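Local structure of putative deoxyribonuclease yjjV (Escherichia coli, 1ZZM) at residues D7-F12 against E205-D210; V95-L100 against I131-R136; G173-V178 against S201-T206. The protein is probably a metal-dependent hydrolase of the TatD family, acting on ester bonds, perhaps those of DNA, with two divalent metal ions per subunit. All coordinates share one frame; numbering follows the deposited sequence.

Contact 1: residues D7-F12 against E205-D210; sequences DTHCHF and ETDAPD. With ZN (zinc ion), chain B.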
loop_
_atom_site.group_PDB
_atom_site.type_symbol
_atom_site.label_atom_id
_atom_site.label_comp_id
_atom_site.label_asym_id
_atom_site.label_seq_id
_atom_site.Cartn_x
_atom_site.Cartn_y
_atom_site.Cartn_z
ATOM N N ASP A 7 9.097 -1.175 -2.863
ATOM C CA ASP A 7 7.819 -0.629 -3.304
ATOM C C ASP A 7 6.802 -1.341 -2.416
ATOM O O ASP A 7 6.492 -2.528 -2.635
ATOM C CB ASP A 7 7.531 -0.972 -4.772
ATOM C CG ASP A 7 6.232 -0.317 -5.289
ATOM O OD1 ASP A 7 5.424 0.211 -4.478
ATOM O OD2 ASP A 7 6.034 -0.317 -6.522
ATOM N N THR A 8 6.284 -0.646 -1.410
ATOM C CA THR A 8 5.303 -1.274 -0.522
ATOM C C THR A 8 3.884 -1.428 -1.074
ATOM O O THR A 8 2.980 -1.847 -0.349
ATOM C CB THR A 8 5.209 -0.531 0.809
ATOM O OG1 THR A 8 4.768 0.819 0.573
ATOM C CG2 THR A 8 6.613 -0.508 1.484
ATOM N N HIS A 9 3.675 -1.155 -2.364
ATOM C CA HIS A 9 2.305 -1.289 -2.873
ATOM C C HIS A 9 2.331 -1.345 -4.404
ATOM O O HIS A 9 2.354 -0.320 -5.071
ATOM C CB HIS A 9 1.489 -0.069 -2.415
ATOM C CG HIS A 9 0.007 -0.232 -2.567
ATOM N ND1 HIS A 9 -0.831 -0.482 -1.504
ATOM C CD2 HIS A 9 -0.786 -0.155 -3.666
ATOM C CE1 HIS A 9 -2.078 -0.556 -1.937
ATOM N NE2 HIS A 9 -2.073 -0.365 -3.247
ATOM N N CYS A 10 2.366 -2.548 -4.957
ATOM C CA CYS A 10 2.356 -2.694 -6.401
ATOM C C CYS A 10 1.442 -3.850 -6.767
ATOM O O CYS A 10 1.613 -4.970 -6.266
ATOM C CB CYS A 10 3.781 -2.961 -6.922
ATOM S SG CYS A 10 3.824 -3.248 -8.744
ATOM N N HIS A 11 0.465 -3.591 -7.644
ATOM C CA HIS A 11 -0.478 -4.625 -8.066
ATOM C C HIS A 11 0.197 -5.407 -9.187
ATOM O O HIS A 11 -0.199 -5.359 -10.357
ATOM C CB HIS A 11 -1.772 -3.962 -8.537
ATOM C CG HIS A 11 -2.541 -3.330 -7.416
ATOM N ND1 HIS A 11 -3.297 -4.069 -6.537
ATOM C CD2 HIS A 11 -2.573 -2.056 -6.957
ATOM C CE1 HIS A 11 -3.756 -3.290 -5.577
ATOM N NE2 HIS A 11 -3.325 -2.062 -5.805
ATOM N N PHE A 12 1.219 -6.140 -8.790
ATOM C CA PHE A 12 2.057 -6.899 -9.716
ATOM C C PHE A 12 1.409 -8.105 -10.395
ATOM O O PHE A 12 2.035 -8.724 -11.261
ATOM C CB PHE A 12 3.288 -7.350 -8.950
ATOM C CG PHE A 12 4.489 -7.623 -9.814
ATOM C CD1 PHE A 12 5.210 -6.579 -10.361
ATOM C CD2 PHE A 12 4.912 -8.938 -10.044
ATOM C CE1 PHE A 12 6.355 -6.822 -11.141
ATOM C CE2 PHE A 12 6.056 -9.203 -10.823
ATOM C CZ PHE A 12 6.773 -8.151 -11.371
ATOM N N GLU A 205 6.159 3.813 -2.309
ATOM C CA GLU A 205 5.307 2.923 -3.108
ATOM C C GLU A 205 5.066 3.528 -4.464
ATOM O O GLU A 205 5.487 4.662 -4.717
ATOM C CB GLU A 205 3.928 2.750 -2.470
ATOM C CG GLU A 205 3.112 4.044 -2.563
ATOM C CD GLU A 205 1.703 3.917 -2.035
ATOM O OE1 GLU A 205 1.535 3.750 -0.818
ATOM O OE2 GLU A 205 0.755 3.996 -2.837
ATOM N N THR A 206 4.385 2.771 -5.332
ATOM C CA THR A 206 3.965 3.279 -6.648
ATOM C C THR A 206 2.465 3.107 -6.943
ATOM O O THR A 206 1.875 3.916 -7.669
ATOM C CB THR A 206 4.652 2.581 -7.859
ATOM O OG1 THR A 206 4.349 1.176 -7.829
ATOM C CG2 THR A 206 6.186 2.837 -7.866
ATOM N N ASP A 207 1.859 2.061 -6.387
ATOM C CA ASP A 207 0.483 1.657 -6.682
ATOM C C ASP A 207 0.440 1.274 -8.178
ATOM O O ASP A 207 -0.613 1.323 -8.816
ATOM C CB ASP A 207 -0.585 2.742 -6.389
ATOM C CG ASP A 207 -2.022 2.162 -6.378
ATOM O OD1 ASP A 207 -2.183 0.935 -6.232
ATOM O OD2 ASP A 207 -3.006 2.914 -6.496
ATOM N N ALA A 208 1.583 0.896 -8.749
ATOM C CA ALA A 208 1.584 0.509 -10.176
ATOM C C ALA A 208 0.622 -0.656 -10.393
ATOM O O ALA A 208 0.527 -1.563 -9.569
ATOM C CB ALA A 208 3.005 0.115 -10.635
ATOM N N PRO A 209 -0.021 -0.714 -11.568
ATOM C CA PRO A 209 0.072 0.186 -12.715
ATOM C C PRO A 209 -0.693 1.499 -12.628
ATOM O O PRO A 209 -0.668 2.281 -13.570
ATOM C CB PRO A 209 -0.419 -0.708 -13.859
ATOM C CG PRO A 209 -1.550 -1.388 -13.214
ATOM C CD PRO A 209 -0.979 -1.796 -11.847
ATOM N N ASP A 210 -1.386 1.756 -11.527
ATOM C CA ASP A 210 -2.118 3.035 -11.446
ATOM C C ASP A 210 -1.216 4.156 -10.910
ATOM O O ASP A 210 -0.023 3.924 -10.670
ATOM C CB ASP A 210 -3.360 2.876 -10.559
ATOM C CG ASP A 210 -4.325 1.810 -11.086
ATOM O OD1 ASP A 210 -4.356 1.565 -12.319
ATOM O OD2 ASP A 210 -5.076 1.225 -10.271
HETATM ZN ZN ZN B . -3.677 -0.525 -4.572
HETATM O O HOH W 1 2.297 1.910 0.993
HETATM O O HOH W 2 -5.252 0.673 -4.996
#
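H9, H11 and D207 converge on one zinc ion, the one in chain B. Both histidines present NE2 to it, H9 NE2 at 2.1 Å and H11 NE2 at 2.0 Å, while D207 OD1 makes a longer, weaker bond at 2.7 Å. E97 and a water that the second zinc shares supply the other ligands. D207 OD1 comes in at the edge of both imidazoles, close to each ring plane, near the CD2 atoms. The side chains of H9 and D207 run alongside each other in the same direction, with ring and carboxylate turned 75° apart.

The backbone just behind sets these ligands in place. D207 N donates to H9 O at 2.8 Å, and H11 N donates to A208 O, meeting that carbonyl nearly head-on (C=O...N 177°). The A208–P209 peptide is cis, and P209 CD rests against H11 CB. This is the His-x-His signature of the metallo-dependent hydrolases: it follows the first strand of the TIM barrel, facing the aspartate that follows the last, so the seam where the barrel closes is also a metal site.

One shell further out sits D7. Its CG is anti to the backbone N (chi1 -176°), which swings the carboxylate across to T206. T206 OG1 gives its proton to D7 OD2 at 2.6 Å, on the syn lone pair, and accepts from A208 N at 2.9 Å, an ST turn. D7 OD1 closes an Asx turn by taking H9 N from above the carboxylate plane, and receives a weak bond from T206 N. Beside this, E205 CB packs on H9 CB at 3.7 Å, and C10 SG touches A208 CB.

Contact 2: residues V95-L100 against I131-R136; sequences VGEIGL and ILHSRR. With ZN (zinc ion), chain C; ZN (zinc ion), chain B.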
loop_
_atom_site.group_PDB
_atom_site.type_symbol
_atom_site.label_atom_id
_atom_site.label_comp_id
_atom_site.label_asym_id
_atom_site.label_seq_id
_atom_site.Cartn_x
_atom_site.Cartn_y
_atom_site.Cartn_z
ATOM N N VAL A 95 -2.915 -7.796 5.934
ATOM C CA VAL A 95 -4.279 -8.017 5.489
ATOM C C VAL A 95 -4.364 -6.800 4.611
ATOM O O VAL A 95 -4.359 -5.628 5.034
ATOM C CB VAL A 95 -5.284 -7.959 6.606
ATOM C CG1 VAL A 95 -6.719 -7.912 6.034
ATOM C CG2 VAL A 95 -5.101 -9.190 7.476
ATOM N N GLY A 96 -4.404 -7.091 3.343
ATOM C CA GLY A 96 -4.366 -5.995 2.473
ATOM C C GLY A 96 -4.708 -6.182 1.048
ATOM O O GLY A 96 -4.736 -7.258 0.432
ATOM N N GLU A 97 -5.169 -4.954 0.910
ATOM C CA GLU A 97 -5.768 -3.869 0.218
ATOM C C GLU A 97 -7.211 -3.904 0.599
ATOM O O GLU A 97 -8.038 -4.571 -0.005
ATOM C CB GLU A 97 -5.529 -3.545 -1.239
ATOM C CG GLU A 97 -5.799 -2.006 -1.167
ATOM C CD GLU A 97 -5.334 -1.138 -2.325
ATOM O OE1 GLU A 97 -4.801 -1.634 -3.340
ATOM O OE2 GLU A 97 -5.515 0.088 -2.191
ATOM N N ILE A 98 -7.459 -3.221 1.710
ATOM C CA ILE A 98 -8.811 -3.068 2.249
ATOM C C ILE A 98 -8.931 -1.562 2.462
ATOM O O ILE A 98 -7.927 -0.854 2.379
ATOM C CB ILE A 98 -8.995 -3.777 3.589
ATOM C CG1 ILE A 98 -8.128 -3.109 4.662
ATOM C CG2 ILE A 98 -8.634 -5.241 3.436
ATOM C CD1 ILE A 98 -8.134 -3.866 5.984
ATOM N N GLY A 99 -10.153 -1.073 2.674
ATOM C CA GLY A 99 -10.306 0.344 2.893
ATOM C C GLY A 99 -11.662 0.848 2.420
ATOM O O GLY A 99 -12.638 0.099 2.380
ATOM N N LEU A 100 -11.701 2.146 2.126
ATOM C CA LEU A 100 -12.910 2.827 1.716
ATOM C C LEU A 100 -12.637 3.716 0.519
ATOM O O LEU A 100 -11.518 4.187 0.318
ATOM C CB LEU A 100 -13.415 3.708 2.849
ATOM C CG LEU A 100 -13.544 3.001 4.205
ATOM C CD1 LEU A 100 -13.652 4.074 5.235
ATOM C CD2 LEU A 100 -14.742 2.029 4.240
ATOM N N ILE A 131 -2.990 -2.866 4.943
ATOM C CA ILE A 131 -2.613 -1.967 3.847
ATOM C C ILE A 131 -3.952 -1.369 3.463
ATOM O O ILE A 131 -4.871 -2.062 2.994
ATOM C CB ILE A 131 -1.986 -2.743 2.661
ATOM C CG1 ILE A 131 -0.541 -3.131 3.027
ATOM C CG2 ILE A 131 -2.002 -1.876 1.382
ATOM C CD1 ILE A 131 0.205 -3.946 1.897
ATOM N N LEU A 132 -4.050 -0.069 3.672
ATOM C CA LEU A 132 -5.288 0.642 3.477
ATOM C C LEU A 132 -5.363 1.585 2.296
ATOM O O LEU A 132 -4.415 2.322 1.996
ATOM C CB LEU A 132 -5.600 1.437 4.755
ATOM C CG LEU A 132 -5.746 0.655 6.052
ATOM C CD1 LEU A 132 -5.501 1.617 7.249
ATOM C CD2 LEU A 132 -7.145 0.010 6.113
ATOM N N HIS A 133 -6.544 1.554 1.679
ATOM C CA HIS A 133 -6.921 2.404 0.551
ATOM C C HIS A 133 -7.916 3.399 1.133
ATOM O O HIS A 133 -8.820 3.023 1.896
ATOM C CB HIS A 133 -7.638 1.562 -0.513
ATOM C CG HIS A 133 -8.123 2.343 -1.704
ATOM N ND1 HIS A 133 -7.361 2.536 -2.832
ATOM C CD2 HIS A 133 -9.319 2.920 -1.960
ATOM C CE1 HIS A 133 -8.063 3.191 -3.742
ATOM N NE2 HIS A 133 -9.258 3.440 -3.233
ATOM N N SER A 134 -7.757 4.670 0.779
ATOM C CA SER A 134 -8.668 5.694 1.275
ATOM C C SER A 134 -8.757 6.782 0.221
ATOM O O SER A 134 -7.758 7.410 -0.130
ATOM C CB SER A 134 -8.162 6.300 2.585
ATOM O OG SER A 134 -9.165 7.168 3.159
ATOM N N ARG A 135 -9.953 7.000 -0.293
ATOM C CA ARG A 135 -10.096 8.026 -1.303
ATOM C C ARG A 135 -11.335 8.828 -0.905
ATOM O O ARG A 135 -12.482 8.343 -1.038
ATOM C CB ARG A 135 -10.269 7.355 -2.655
ATOM C CG ARG A 135 -10.580 8.330 -3.771
ATOM C CD ARG A 135 -11.222 7.557 -4.894
ATOM N NE ARG A 135 -10.591 7.816 -6.171
ATOM C CZ ARG A 135 -10.588 6.940 -7.161
ATOM N NH1 ARG A 135 -11.186 5.759 -6.998
ATOM N NH2 ARG A 135 -9.985 7.245 -8.299
ATOM N N ARG A 136 -11.088 10.043 -0.415
ATOM C CA ARG A 136 -12.145 10.942 0.034
ATOM C C ARG A 136 -12.851 10.395 1.265
ATOM O O ARG A 136 -13.982 10.781 1.560
ATOM C CB ARG A 136 -13.172 11.149 -1.086
ATOM C CG ARG A 136 -12.655 11.992 -2.245
ATOM C CD ARG A 136 -13.700 12.102 -3.367
ATOM N NE ARG A 136 -13.313 13.099 -4.367
ATOM C CZ ARG A 136 -13.317 12.896 -5.686
ATOM N NH1 ARG A 136 -13.690 11.720 -6.192
ATOM N NH2 ARG A 136 -12.944 13.879 -6.504
HETATM ZN ZN ZN C . -5.512 1.861 -3.360
HETATM ZN ZN ZN B . -3.677 -0.525 -4.572
HETATM O O HOH W 2 -5.252 0.673 -4.996
HETATM O O HOH W 3 -5.357 3.643 -4.999
#
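H133 and E97 meet at the second zinc, the ion in chain C. From H133 outward, CB sits 3.1 Å from E97 OE2, and CG is carried anti to the backbone N (chi1 178°), lifting the ring toward the metal. ND1 then binds the zinc at 2.0 Å. On the other edge of the ring, CD2 lies 3.4 Å from L100 O, and NE2 hydrogen-bonds the D101 carboxylate, fixing the ring's rotation and leaving ND1 for the metal.

E97 splits its carboxylate: OE2 takes the same zinc at 2.1 Å, OE1 the zinc of chain B at 2.0 Å. It stands at a beta bulge where the parallel pairing of 95-101 with 130-135, the two strands of a beta-alpha-beta unit, slips by one residue. Beyond the slip H133 N bonds I98 O. G99 has to be glycine: a CB would strike H133 O and, at these backbone angles, the preceding carbonyl. On the far face I98 CG1 packs on L132 CD2 at 3.6 Å.

With E97 and one water both bridging the two ions, and H157 and a second water completing the chain C site, the bridging water is probably activated for attack, as in other binuclear metallohydrolases.

Contact 3: residues G173-V178 against S201-T206; sequences GYKIGV and SLLLET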
loop_
_atom_site.group_PDB
_atom_site.type_symbol
_atom_site.label_atom_id
_atom_site.label_comp_id
_atom_site.label_asym_id
_atom_site.label_seq_id
_atom_site.Cartn_x
_atom_site.Cartn_y
_atom_site.Cartn_z
ATOM N N GLY A 173 -0.771 5.719 14.961
ATOM C CA GLY A 173 0.293 4.744 14.765
ATOM C C GLY A 173 0.430 4.192 13.361
ATOM O O GLY A 173 1.179 3.244 13.126
ATOM N N TYR A 174 -0.294 4.786 12.424
ATOM C CA TYR A 174 -0.252 4.326 11.028
ATOM C C TYR A 174 0.824 5.030 10.225
ATOM O O TYR A 174 1.242 6.157 10.571
ATOM C CB TYR A 174 -1.617 4.551 10.363
ATOM C CG TYR A 174 -2.629 3.551 10.877
ATOM C CD1 TYR A 174 -2.861 2.352 10.187
ATOM C CD2 TYR A 174 -3.222 3.727 12.125
ATOM C CE1 TYR A 174 -3.654 1.350 10.745
ATOM C CE2 TYR A 174 -4.001 2.745 12.693
ATOM C CZ TYR A 174 -4.207 1.554 11.997
ATOM O OH TYR A 174 -4.944 0.562 12.574
ATOM N N LYS A 175 1.295 4.347 9.183
ATOM C CA LYS A 175 2.288 4.942 8.304
ATOM C C LYS A 175 1.562 5.575 7.134
ATOM O O LYS A 175 0.363 5.346 6.935
ATOM C CB LYS A 175 3.257 3.899 7.804
ATOM C CG LYS A 175 4.544 3.836 8.585
ATOM C CD LYS A 175 4.381 3.287 9.942
ATOM C CE LYS A 175 5.740 2.742 10.458
ATOM N NZ LYS A 175 6.350 3.591 11.539
ATOM N N ILE A 176 2.317 6.335 6.339
ATOM C CA ILE A 176 1.777 7.077 5.196
ATOM C C ILE A 176 2.545 6.644 3.935
ATOM O O ILE A 176 3.766 6.801 3.851
ATOM C CB ILE A 176 1.964 8.631 5.397
ATOM C CG1 ILE A 176 1.200 9.131 6.631
ATOM C CG2 ILE A 176 1.526 9.418 4.139
ATOM C CD1 ILE A 176 -0.325 8.844 6.668
ATOM N N GLY A 177 1.820 6.137 2.935
ATOM C CA GLY A 177 2.472 5.695 1.717
ATOM C C GLY A 177 2.721 6.851 0.765
ATOM O O GLY A 177 1.808 7.597 0.410
ATOM N N VAL A 178 3.968 7.012 0.363
ATOM C CA VAL A 178 4.363 8.106 -0.521
ATOM C C VAL A 178 4.576 7.554 -1.924
ATOM O O VAL A 178 5.502 6.757 -2.152
ATOM C CB VAL A 178 5.697 8.774 -0.077
ATOM C CG1 VAL A 178 5.979 9.974 -0.964
ATOM C CG2 VAL A 178 5.621 9.235 1.372
ATOM N N SER A 201 7.457 7.978 9.729
ATOM C CA SER A 201 6.096 7.596 9.364
ATOM C C SER A 201 5.889 7.281 7.872
ATOM O O SER A 201 4.812 6.839 7.482
ATOM C CB SER A 201 5.125 8.706 9.745
ATOM O OG SER A 201 5.168 9.746 8.803
ATOM N N LEU A 202 6.919 7.483 7.066
ATOM C CA LEU A 202 6.820 7.304 5.616
ATOM C C LEU A 202 7.221 5.951 5.011
ATOM O O LEU A 202 8.176 5.328 5.447
ATOM C CB LEU A 202 7.664 8.377 4.924
ATOM C CG LEU A 202 7.450 9.822 5.392
ATOM C CD1 LEU A 202 8.315 10.762 4.536
ATOM C CD2 LEU A 202 5.967 10.201 5.295
ATOM N N LEU A 203 6.452 5.506 4.015
ATOM C CA LEU A 203 6.793 4.293 3.279
ATOM C C LEU A 203 6.805 4.718 1.810
ATOM O O LEU A 203 6.101 5.670 1.421
ATOM C CB LEU A 203 5.753 3.177 3.448
ATOM C CG LEU A 203 5.666 2.569 4.843
ATOM C CD1 LEU A 203 4.675 1.379 4.784
ATOM C CD2 LEU A 203 7.001 2.093 5.292
ATOM N N LEU A 204 7.575 4.004 1.001
ATOM C CA LEU A 204 7.660 4.316 -0.431
ATOM C C LEU A 204 6.778 3.343 -1.234
ATOM O O LEU A 204 6.658 2.183 -0.886
ATOM C CB LEU A 204 9.111 4.181 -0.895
ATOM C CG LEU A 204 9.453 4.742 -2.270
ATOM C CD1 LEU A 204 9.356 6.285 -2.212
ATOM C CD2 LEU A 204 10.898 4.336 -2.621
ATOM N N GLU A 205 6.159 3.813 -2.309
ATOM C CA GLU A 205 5.307 2.923 -3.108
ATOM C C GLU A 205 5.066 3.528 -4.464
ATOM O O GLU A 205 5.487 4.662 -4.717
ATOM C CB GLU A 205 3.928 2.750 -2.470
ATOM C CG GLU A 205 3.112 4.044 -2.563
ATOM C CD GLU A 205 1.703 3.917 -2.035
ATOM O OE1 GLU A 205 1.535 3.750 -0.818
ATOM O OE2 GLU A 205 0.755 3.996 -2.837
ATOM N N THR A 206 4.385 2.771 -5.332
ATOM C CA THR A 206 3.965 3.279 -6.648
ATOM C C THR A 206 2.465 3.107 -6.943
ATOM O O THR A 206 1.875 3.916 -7.669
ATOM C CB THR A 206 4.652 2.581 -7.859
ATOM O OG1 THR A 206 4.349 1.176 -7.829
ATOM C CG2 THR A 206 6.186 2.837 -7.866
#
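Two torsions bring the groups together: E205 tucks CG between its backbone N and carbonyl carbon (chi1 70°), and its extended chain lays the carboxylate over G177, with OE1 3.3 Å from G177 CA. V178 turns CG1 anti to its backbone N (chi1 -175°), which leaves CG2 to meet L202 CD2 at 4.1 Å. A side chain on G177 would collide with E205 OE1, so the glycine makes room for the acid.

Strands 175-178 and 202-204 lie parallel, the two strands of a beta-alpha-beta unit and the last two of the barrel. Their backbone bonds alternate: S201 O takes I176 N, I176 O takes L203 N, L203 O takes V178 N, and V178 O takes E205 N. K175 packs CB on L203 CG at 4.0 Å, and its NZ reaches A200 O.

The buried E205 carboxylate is satisfied by H157 ND1 at OE2 and G158 N at OE1. With the carboxylate gone, as in an alanine, H157 ND1 and G158 N would probably lose their acceptors and the imidazole would be freer to turn. As H157 binds the chain C zinc through NE2, E205 is a second-shell carboxylate that orients this ligand and may make it more electron-rich.

From the N terminus, the chain passes from strand 5-7 into the 7-12 loop, which the 205-210 loop meets only about two hundred residues later, so contact 1 closes the longest loop and joins the barrel's first strand end to its last. Contact 2 nests inside that loop, pairing 95-101 with 130-135, with helix 109-125 as the connection. Contact 3 opens later, in series with contact 2, and pairs 175-178 with 202-204, joined through helix 190-196. Its second segment runs into that of contact 1, the two sharing E205 and T206. Contacts 1 and 2 also share the chain B zinc and its bridging water, while contact 3 meets contact 2 where Y174 touches L132.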